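PDB 2H0A: transcriptional regulator from Thermus thermophilus, which probably represses transcription as a CcpA-type member of the LacI/GalR family, its two-lobed periplasmic-binding-protein-like core presumably sensing an effector. Local coordinates for residues V24-Y30 / A241-L245; P113-I119 / P181-G187; G167-R172 / V195-R201. All coordinates share one frame; numbering follows the deposited sequence.

Contact 1: V24-Y30 / A241-L245; sequences VLLEQRY and AQLLL
Leu25 O is held by two backbone N-H groups, Tyr30 N at 3.0 Å and Gln28 N at 3.1 Å. The six-residue closure from Tyr30 N to Leu25 O, with a weak Arg29 N to Leu26 O bond inside it and a positive phi at Arg29 (63°), fits a Schellman motif. The turn brings Leu25, Gln28 and Tyr30 round to one partner, Leu245. One methyl of that leucine, CD2, lies over a face of the Tyr30 ring, 4.0 Å from the ring centroid and 29° off its normal, a CH-pi contact. Its other methyl, CD1, meets the aliphatic part of Gln28 at CG, while the branch carbon Leu245 CG is 4.1 Å from Leu25 CD2, the two leucine side chains running antiparallel, side by side. This joins helix 12-25 to helix 233-248 in the lobe that contains the chain's start; the later helix belongs to the stretch that returns here from the other lobe, as in two-lobed periplasmic-binding-protein folds. Leu25 and Leu244 both rest on Ser3 of strand 2-6, so the pair of helices is seated on the sheet. One turn before Leu245, Ala241 CB fits between two neighbours, 3.6 Å from Val24 CG1 and 3.9 Å from Leu25 CG. Val24 CG1 stands opposite its backbone N (chi1 173°), which directs this methyl at the alanine and leaves it 4.4 Å from Leu245 CD1. No hydrogen bond crosses between 24-30 and 241-245. The amide of Gln28 instead hydrogen-bonds through OE1 to NH2 of Arg249, the residue just after helix 233-248.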
loop_
_atom_site.group_PDB
_atom_site.type_symbol
_atom_site.label_atom_id
_atom_site.label_comp_id
_atom_site.label_asym_id
_atom_site.label_seq_id
_atom_site.Cartn_x
_atom_site.Cartn_y
_atom_site.Cartn_z
ATOM N N VAL A 24 6.817 8.840 24.872
ATOM C CA VAL A 24 8.046 9.073 25.611
ATOM C C VAL A 24 8.637 10.453 25.361
ATOM O O VAL A 24 8.636 11.294 26.254
ATOM C CB VAL A 24 9.101 7.990 25.281
ATOM C CG1 VAL A 24 10.436 8.323 25.926
ATOM C CG2 VAL A 24 8.618 6.650 25.780
ATOM N N LEU A 25 9.103 10.698 24.142
ATOM C CA LEU A 25 9.732 11.969 23.800
ATOM C C LEU A 25 9.008 13.245 24.222
ATOM O O LEU A 25 9.652 14.186 24.683
ATOM C CB LEU A 25 10.022 12.013 22.303
ATOM C CG LEU A 25 11.129 11.062 21.857
ATOM C CD1 LEU A 25 11.336 11.215 20.360
ATOM C CD2 LEU A 25 12.420 11.366 22.613
ATOM N N LEU A 26 7.685 13.280 24.077
ATOM C CA LEU A 26 6.924 14.470 24.448
ATOM C C LEU A 26 6.844 14.679 25.954
ATOM O O LEU A 26 6.463 15.746 26.417
ATOM C CB LEU A 26 5.511 14.426 23.862
ATOM C CG LEU A 26 5.376 14.283 22.338
ATOM C CD1 LEU A 26 3.899 14.356 21.978
ATOM C CD2 LEU A 26 6.157 15.367 21.599
ATOM N N GLU A 27 7.188 13.659 26.724
ATOM C CA GLU A 27 7.180 13.779 28.176
ATOM C C GLU A 27 8.438 14.538 28.600
ATOM O O GLU A 27 8.460 15.206 29.629
ATOM C CB GLU A 27 7.176 12.387 28.819
ATOM C CG GLU A 27 7.388 12.398 30.327
ATOM C CD GLU A 27 6.091 12.444 31.101
ATOM O OE1 GLU A 27 5.351 11.438 31.063
ATOM O OE2 GLU A 27 5.810 13.479 31.745
ATOM N N GLN A 28 9.481 14.424 27.783
ATOM C CA GLN A 28 10.763 15.072 28.037
ATOM C C GLN A 28 10.899 16.361 27.246
ATOM O O GLN A 28 12.001 16.883 27.071
ATOM C CB GLN A 28 11.911 14.127 27.673
ATOM C CG GLN A 28 11.930 12.865 28.505
ATOM C CD GLN A 28 11.905 13.165 29.987
ATOM O OE1 GLN A 28 12.656 14.011 30.471
ATOM N NE2 GLN A 28 11.050 12.470 30.719
ATOM N N ARG A 29 9.764 16.857 26.760
ATOM C CA ARG A 29 9.701 18.095 25.987
ATOM C C ARG A 29 10.445 18.103 24.650
ATOM O O ARG A 29 10.966 19.139 24.241
ATOM C CB ARG A 29 10.191 19.271 26.836
ATOM C CG ARG A 29 9.398 19.497 28.103
ATOM C CD ARG A 29 9.920 20.699 28.863
ATOM N NE ARG A 29 9.150 20.937 30.082
ATOM C CZ ARG A 29 9.309 21.991 30.879
ATOM N NH1 ARG A 29 10.217 22.917 30.587
ATOM N NH2 ARG A 29 8.554 22.123 31.965
ATOM N N TYR A 30 10.509 16.962 23.973
ATOM C CA TYR A 30 11.167 16.913 22.672
ATOM C C TYR A 30 10.101 16.869 21.586
ATOM O O TYR A 30 9.009 16.339 21.801
ATOM C CB TYR A 30 12.067 15.678 22.537
ATOM C CG TYR A 30 13.468 15.850 23.078
ATOM C CD1 TYR A 30 13.710 15.870 24.451
ATOM C CD2 TYR A 30 14.553 15.984 22.216
ATOM C CE1 TYR A 30 15.005 16.018 24.955
ATOM C CE2 TYR A 30 15.850 16.136 22.707
ATOM C CZ TYR A 30 16.068 16.150 24.075
ATOM O OH TYR A 30 17.344 16.290 24.561
ATOM N N ALA A 241 12.953 5.339 22.044
ATOM C CA ALA A 241 13.021 6.743 22.412
ATOM C C ALA A 241 13.936 6.958 23.626
ATOM O O ALA A 241 14.820 7.819 23.596
ATOM C CB ALA A 241 11.614 7.274 22.706
ATOM N N GLN A 242 13.730 6.173 24.683
ATOM C CA GLN A 242 14.531 6.293 25.901
ATOM C C GLN A 242 16.024 6.178 25.647
ATOM O O GLN A 242 16.801 6.980 26.152
ATOM C CB GLN A 242 14.113 5.238 26.928
ATOM C CG GLN A 242 14.944 5.266 28.216
ATOM C CD GLN A 242 14.744 6.527 29.063
ATOM O OE1 GLN A 242 15.611 6.886 29.867
ATOM N NE2 GLN A 242 13.598 7.190 28.899
ATOM N N LEU A 243 16.424 5.176 24.873
ATOM C CA LEU A 243 17.834 4.977 24.555
ATOM C C LEU A 243 18.363 6.225 23.886
ATOM O O LEU A 243 19.447 6.699 24.215
ATOM C CB LEU A 243 18.024 3.787 23.607
ATOM C CG LEU A 243 17.770 2.372 24.134
ATOM C CD1 LEU A 243 17.694 1.407 22.975
ATOM C CD2 LEU A 243 18.873 1.968 25.089
ATOM N N LEU A 244 17.583 6.753 22.946
ATOM C CA LEU A 244 17.958 7.954 22.210
ATOM C C LEU A 244 18.231 9.108 23.164
ATOM O O LEU A 244 19.247 9.791 23.040
ATOM C CB LEU A 244 16.847 8.345 21.237
ATOM C CG LEU A 244 17.176 9.496 20.289
ATOM C CD1 LEU A 244 18.307 9.092 19.366
ATOM C CD2 LEU A 244 15.946 9.861 19.493
ATOM N N LEU A 245 17.309 9.317 24.102
ATOM C CA LEU A 245 17.420 10.370 25.107
ATOM C C LEU A 245 18.704 10.215 25.885
ATOM O O LEU A 245 19.474 11.166 26.040
ATOM C CB LEU A 245 16.267 10.297 26.099
ATOM C CG LEU A 245 14.947 10.985 25.767
ATOM C CD1 LEU A 245 13.982 10.756 26.920
ATOM C CD2 LEU A 245 15.177 12.481 25.550
#

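Contact 2: P113-I119 / P181-G187; sequences PGPIFAI and PLNVFAG
Asn183 uses both its backbone groups to pair with the other segment: its N donates to Pro115 O at 3.1 Å, and its O receives Phe117 N at 2.7 Å. Two residues on, Phe185 does the same, with Phe185 N to Phe117 O at 2.9 Å and Ile119 N to Phe185 O at 2.8 Å. These bonds join strands 116-119 and 182-185 in parallel. Weaker CA-H...O contacts fill in beside them, such as Val184 CA to Phe117 O and Ala118 CA to Phe185 O. Asn183 O, besides accepting from Phe117 N, lies at the edge of the Phe117 ring, in its plane.

A side-chain bond extends the pairing into the loop that precedes strand 116-119. Asn183 has its CG on the side away from its own carbonyl carbon (chi1 -51°), which swings the amide back toward that loop. There Asn183 ND2 donates to Pro113 O at 3.0 Å, with a rather bent N-H...O angle of 141°; the nitrogen comes in from above that carbonyl's plane and not along a lone pair.

Apolar contacts divide between the faces. On one, Leu182 CD1 reaches Phe117 CE1 at 3.6 Å, and Ile119 CD1 meets Val184 CG1 at 3.9 Å. On the other face, Ala118 CB and Phe185 CB are 4.2 Å apart.

This is the middle of the alpha/beta sheet of one lobe. Strand 157-160 lies beyond 116-121, and strand 210-215 lies beyond 182-185. Helix 164-175 covers the face of Phe117, Ile119 and Val184, largely through Phe174; helix 133-147 covers Ile116 and Ala118, where Phe141 also stacks on Phe185.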
loop_
_atom_site.group_PDB
_atom_site.type_symbol
_atom_site.label_atom_id
_atom_site.label_comp_id
_atom_site.label_asym_id
_atom_site.label_seq_id
_atom_site.Cartn_x
_atom_site.Cartn_y
_atom_site.Cartn_z
ATOM N N PRO A 113 -6.790 -30.060 14.826
ATOM C CA PRO A 113 -7.108 -30.992 13.739
ATOM C C PRO A 113 -7.060 -30.282 12.374
ATOM O O PRO A 113 -7.185 -29.055 12.299
ATOM C CB PRO A 113 -8.523 -31.453 14.086
ATOM C CG PRO A 113 -8.577 -31.306 15.574
ATOM C CD PRO A 113 -7.894 -29.999 15.800
ATOM N N GLY A 114 -6.881 -31.050 11.302
ATOM C CA GLY A 114 -6.835 -30.465 9.976
ATOM C C GLY A 114 -5.467 -29.916 9.618
ATOM O O GLY A 114 -4.738 -29.467 10.505
ATOM N N PRO A 115 -5.092 -29.928 8.324
ATOM C CA PRO A 115 -3.806 -29.440 7.809
ATOM C C PRO A 115 -3.505 -27.983 8.143
ATOM O O PRO A 115 -4.386 -27.130 8.145
ATOM C CB PRO A 115 -3.930 -29.671 6.311
ATOM C CG PRO A 115 -5.393 -29.472 6.084
ATOM C CD PRO A 115 -5.993 -30.257 7.207
ATOM N N ILE A 116 -2.241 -27.709 8.412
ATOM C CA ILE A 116 -1.798 -26.376 8.763
ATOM C C ILE A 116 -1.174 -25.658 7.561
ATOM O O ILE A 116 -0.247 -26.174 6.921
ATOM C CB ILE A 116 -0.773 -26.454 9.898
ATOM C CG1 ILE A 116 -1.411 -27.147 11.107
ATOM C CG2 ILE A 116 -0.267 -25.064 10.231
ATOM C CD1 ILE A 116 -0.424 -27.587 12.170
ATOM N N PHE A 117 -1.700 -24.473 7.255
ATOM C CA PHE A 117 -1.208 -23.669 6.143
ATOM C C PHE A 117 -0.611 -22.392 6.701
ATOM O O PHE A 117 -0.897 -22.001 7.832
ATOM C CB PHE A 117 -2.339 -23.289 5.180
ATOM C CG PHE A 117 -3.018 -24.457 4.532
ATOM C CD1 PHE A 117 -4.055 -25.117 5.173
ATOM C CD2 PHE A 117 -2.621 -24.893 3.272
ATOM C CE1 PHE A 117 -4.692 -26.187 4.576
ATOM C CE2 PHE A 117 -3.252 -25.965 2.662
ATOM C CZ PHE A 117 -4.293 -26.616 3.319
ATOM N N ALA A 118 0.207 -21.737 5.892
ATOM C CA ALA A 118 0.844 -20.501 6.298
ATOM C C ALA A 118 0.849 -19.492 5.154
ATOM O O ALA A 118 0.886 -19.860 3.971
ATOM C CB ALA A 118 2.267 -20.778 6.758
ATOM N N ILE A 119 0.799 -18.215 5.520
ATOM C CA ILE A 119 0.817 -17.139 4.545
ATOM C C ILE A 119 2.095 -16.339 4.777
ATOM O O ILE A 119 2.374 -15.903 5.896
ATOM C CB ILE A 119 -0.421 -16.207 4.690
ATOM C CG1 ILE A 119 -1.708 -17.033 4.629
ATOM C CG2 ILE A 119 -0.436 -15.175 3.567
ATOM C CD1 ILE A 119 -2.966 -16.224 4.735
ATOM N N PRO A 181 -12.030 -28.969 8.820
ATOM C CA PRO A 181 -11.334 -27.848 9.447
ATOM C C PRO A 181 -9.901 -27.728 8.951
ATOM O O PRO A 181 -9.275 -28.721 8.573
ATOM C CB PRO A 181 -11.374 -28.210 10.918
ATOM C CG PRO A 181 -11.142 -29.682 10.862
ATOM C CD PRO A 181 -12.066 -30.126 9.731
ATOM N N LEU A 182 -9.394 -26.503 8.947
ATOM C CA LEU A 182 -8.026 -26.266 8.546
ATOM C C LEU A 182 -7.486 -25.060 9.308
ATOM O O LEU A 182 -8.232 -24.163 9.714
ATOM C CB LEU A 182 -7.904 -26.063 7.031
ATOM C CG LEU A 182 -8.550 -24.856 6.363
ATOM C CD1 LEU A 182 -8.001 -24.703 4.966
ATOM C CD2 LEU A 182 -10.048 -25.047 6.334
ATOM N N ASN A 183 -6.176 -25.061 9.506
ATOM C CA ASN A 183 -5.512 -24.014 10.247
ATOM C C ASN A 183 -4.677 -23.147 9.347
ATOM O O ASN A 183 -4.006 -23.641 8.443
ATOM C CB ASN A 183 -4.646 -24.652 11.319
ATOM C CG ASN A 183 -5.418 -25.643 12.148
ATOM O OD1 ASN A 183 -6.328 -25.267 12.887
ATOM N ND2 ASN A 183 -5.080 -26.921 12.016
ATOM N N VAL A 184 -4.723 -21.845 9.617
ATOM C CA VAL A 184 -3.988 -20.865 8.840
ATOM C C VAL A 184 -3.158 -19.921 9.709
ATOM O O VAL A 184 -3.649 -19.366 10.691
ATOM C CB VAL A 184 -4.950 -19.994 7.985
ATOM C CG1 VAL A 184 -4.151 -18.952 7.199
ATOM C CG2 VAL A 184 -5.774 -20.871 7.047
ATOM N N PHE A 185 -1.892 -19.763 9.343
ATOM C CA PHE A 185 -1.011 -18.840 10.033
ATOM C C PHE A 185 -0.867 -17.684 9.049
ATOM O O PHE A 185 -0.076 -17.755 8.113
ATOM C CB PHE A 185 0.361 -19.467 10.313
ATOM C CG PHE A 185 1.334 -18.522 10.968
ATOM C CD1 PHE A 185 0.883 -17.527 11.841
ATOM C CD2 PHE A 185 2.693 -18.627 10.732
ATOM C CE1 PHE A 185 1.767 -16.650 12.467
ATOM C CE2 PHE A 185 3.597 -17.756 11.353
ATOM C CZ PHE A 185 3.129 -16.764 12.223
ATOM N N ALA A 186 -1.651 -16.629 9.263
ATOM C CA ALA A 186 -1.643 -15.458 8.388
ATOM C C ALA A 186 -0.282 -14.819 8.252
ATOM O O ALA A 186 0.108 -14.427 7.157
ATOM C CB ALA A 186 -2.638 -14.430 8.876
ATOM N N GLY A 187 0.445 -14.704 9.356
ATOM C CA GLY A 187 1.757 -14.088 9.286
ATOM C C GLY A 187 1.710 -12.609 9.596
ATOM O O GLY A 187 2.717 -12.027 9.978
#

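Contact 3: G167-R172 / V195-R201; sequences GRLALR and VLEEAVR
Arg168 bends at chi3 (56°) and Glu198 at chi2 (71°), and these two turns bring the guanidinium and the carboxylate together across the helices. Arg168 NE then donates to Glu198 OE1 at 3.1 Å; the oxygen lies in the guanidinium plane, but the nitrogen arrives from above the carboxylate plane. Arg168 NH2 adds a weak bond to the same oxygen. Glu197 reaches out on an extended chain and places OE2 over a face of that guanidinium, 3.2 Å from Arg168 NE, where charge attraction alone acts. The other oxygen, Glu198 OE2, sits 3.0 Å from Arg201 NH1 in a second purely electrostatic pair. Arg168 NH2 and Arg201 NH1 are close, two donors with no bond between them, and Glu198 probably offsets their like charge.

Helices 164-175 and 189-200 flank strand 182-185 in sequence, a helix-strand-helix unit of the alpha/beta lobe, and the segments cross at -55° with axes 7.8 Å apart. The backbones come nearest at Gly167 and Val195, 4.7 Å between CA atoms; Val195 CG2 also touches Gly167 O at 3.6 Å. Leu171 fills the next turn, with CD2 at 3.7 Å from Ala199 CB and CB at 4.0 Å from Val195 CG1. At the outer edge Arg168 meets the second subunit: its NH2 makes a weak hydrogen bond to Tyr158 OH of that chain, and its side chain packs on Leu169 there.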
loop_
_atom_site.group_PDB
_atom_site.type_symbol
_atom_site.label_atom_id
_atom_site.label_comp_id
_atom_site.label_asym_id
_atom_site.label_seq_id
_atom_site.Cartn_x
_atom_site.Cartn_y
_atom_site.Cartn_z
ATOM N N GLY A 167 -4.934 -12.243 1.968
ATOM C CA GLY A 167 -5.438 -13.270 2.863
ATOM C C GLY A 167 -6.641 -13.986 2.279
ATOM O O GLY A 167 -6.791 -15.197 2.427
ATOM N N ARG A 168 -7.512 -13.235 1.615
ATOM C CA ARG A 168 -8.691 -13.826 0.999
ATOM C C ARG A 168 -8.253 -14.725 -0.153
ATOM O O ARG A 168 -8.743 -15.845 -0.288
ATOM C CB ARG A 168 -9.641 -12.737 0.493
ATOM C CG ARG A 168 -10.258 -11.883 1.595
ATOM C CD ARG A 168 -11.108 -10.763 1.011
ATOM N NE ARG A 168 -12.127 -11.307 0.126
ATOM C CZ ARG A 168 -12.684 -10.643 -0.880
ATOM N NH1 ARG A 168 -12.323 -9.392 -1.129
ATOM N NH2 ARG A 168 -13.590 -11.242 -1.650
ATOM N N LEU A 169 -7.334 -14.236 -0.980
ATOM C CA LEU A 169 -6.841 -15.026 -2.100
ATOM C C LEU A 169 -6.258 -16.340 -1.554
ATOM O O LEU A 169 -6.472 -17.415 -2.126
ATOM C CB LEU A 169 -5.749 -14.264 -2.848
ATOM C CG LEU A 169 -5.874 -13.675 -4.265
ATOM C CD1 LEU A 169 -7.225 -13.941 -4.883
ATOM C CD2 LEU A 169 -5.589 -12.174 -4.183
ATOM N N ALA A 170 -5.536 -16.247 -0.438
ATOM C CA ALA A 170 -4.904 -17.410 0.186
ATOM C C ALA A 170 -5.870 -18.462 0.732
ATOM O O ALA A 170 -5.728 -19.641 0.442
ATOM C CB ALA A 170 -3.952 -16.952 1.287
ATOM N N LEU A 171 -6.846 -18.052 1.528
ATOM C CA LEU A 171 -7.802 -19.016 2.059
ATOM C C LEU A 171 -8.465 -19.753 0.890
ATOM O O LEU A 171 -8.712 -20.957 0.948
ATOM C CB LEU A 171 -8.868 -18.310 2.899
ATOM C CG LEU A 171 -9.986 -19.215 3.431
ATOM C CD1 LEU A 171 -9.389 -20.266 4.354
ATOM C CD2 LEU A 171 -11.031 -18.388 4.162
ATOM N N ARG A 172 -8.750 -19.012 -0.173
ATOM C CA ARG A 172 -9.373 -19.574 -1.360
ATOM C C ARG A 172 -8.436 -20.633 -1.947
ATOM O O ARG A 172 -8.881 -21.673 -2.445
ATOM C CB ARG A 172 -9.624 -18.458 -2.378
ATOM C CG ARG A 172 -11.073 -18.261 -2.758
ATOM C CD ARG A 172 -11.568 -19.389 -3.651
ATOM N NE ARG A 172 -12.891 -19.100 -4.211
ATOM C CZ ARG A 172 -13.551 -19.908 -5.038
ATOM N NH1 ARG A 172 -13.018 -21.069 -5.412
ATOM N NH2 ARG A 172 -14.745 -19.553 -5.497
ATOM N N VAL A 195 -8.462 -13.503 5.684
ATOM C CA VAL A 195 -8.751 -14.930 5.823
ATOM C C VAL A 195 -10.030 -15.054 6.620
ATOM O O VAL A 195 -10.896 -15.883 6.324
ATOM C CB VAL A 195 -7.644 -15.680 6.592
ATOM C CG1 VAL A 195 -7.955 -17.161 6.609
ATOM C CG2 VAL A 195 -6.289 -15.422 5.959
ATOM N N LEU A 196 -10.124 -14.210 7.637
ATOM C CA LEU A 196 -11.278 -14.164 8.515
ATOM C C LEU A 196 -12.517 -13.734 7.730
ATOM O O LEU A 196 -13.558 -14.376 7.795
ATOM C CB LEU A 196 -11.000 -13.169 9.635
ATOM C CG LEU A 196 -11.358 -13.605 11.047
ATOM C CD1 LEU A 196 -10.791 -14.980 11.324
ATOM C CD2 LEU A 196 -10.802 -12.591 12.030
ATOM N N GLU A 197 -12.380 -12.644 6.981
ATOM C CA GLU A 197 -13.456 -12.084 6.163
ATOM C C GLU A 197 -13.966 -13.047 5.101
ATOM O O GLU A 197 -15.174 -13.256 4.977
ATOM C CB GLU A 197 -12.970 -10.804 5.474
ATOM C CG GLU A 197 -14.011 -10.140 4.589
ATOM C CD GLU A 197 -13.393 -9.240 3.537
ATOM O OE1 GLU A 197 -12.745 -8.235 3.906
ATOM O OE2 GLU A 197 -13.552 -9.548 2.336
ATOM N N GLU A 198 -13.045 -13.617 4.324
ATOM C CA GLU A 198 -13.411 -14.557 3.269
ATOM C C GLU A 198 -14.007 -15.836 3.843
ATOM O O GLU A 198 -14.838 -16.484 3.214
ATOM C CB GLU A 198 -12.195 -14.916 2.411
ATOM C CG GLU A 198 -12.535 -15.752 1.173
ATOM C CD GLU A 198 -13.287 -14.961 0.097
ATOM O OE1 GLU A 198 -13.817 -13.870 0.401
ATOM O OE2 GLU A 198 -13.352 -15.441 -1.056
ATOM N N ALA A 199 -13.571 -16.218 5.031
ATOM C CA ALA A 199 -14.122 -17.413 5.631
ATOM C C ALA A 199 -15.600 -17.144 5.871
ATOM O O ALA A 199 -16.455 -17.884 5.387
ATOM C CB ALA A 199 -13.415 -17.728 6.943
ATOM N N VAL A 200 -15.892 -16.071 6.608
ATOM C CA VAL A 200 -17.262 -15.683 6.939
ATOM C C VAL A 200 -18.147 -15.576 5.703
ATOM O O VAL A 200 -19.303 -16.008 5.710
ATOM C CB VAL A 200 -17.284 -14.339 7.678
ATOM C CG1 VAL A 200 -18.717 -13.917 7.952
ATOM C CG2 VAL A 200 -16.508 -14.456 8.969
ATOM N N ARG A 201 -17.597 -14.995 4.646
ATOM C CA ARG A 201 -18.313 -14.850 3.390
ATOM C C ARG A 201 -18.744 -16.246 2.928
ATOM O O ARG A 201 -19.341 -16.402 1.862
ATOM C CB ARG A 201 -17.390 -14.238 2.342
ATOM C CG ARG A 201 -18.055 -13.252 1.421
ATOM C CD ARG A 201 -17.236 -13.097 0.173
ATOM N NE ARG A 201 -17.431 -14.254 -0.688
ATOM C CZ ARG A 201 -16.649 -14.559 -1.712
ATOM N NH1 ARG A 201 -15.609 -13.788 -2.002
ATOM N NH2 ARG A 201 -16.912 -15.630 -2.447
#

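Overall arrangement
Contact 1 belongs to one lobe and contacts 2 and 3 to the other, with the centre of contact 1 about 41 Å from each of their centres, on the far side of the chain's centre. Contact 2 is buried sheet, held by main-chain hydrogen bonds; the other two are partly buried. Contact 1 sets a helix end and the turn after it on a helix, and contact 3 pairs two helices. They differ in chemistry: contact 1 is apolar across its segments, whereas contact 3 adds a salt-bridge network whose Arg168 also reaches the second subunit. Contacts 2 and 3 have centres about 12 Å apart, and contact 3's helices pack on the sheet of contact 2, Ile119 CD1 meeting Val195 and Ala170.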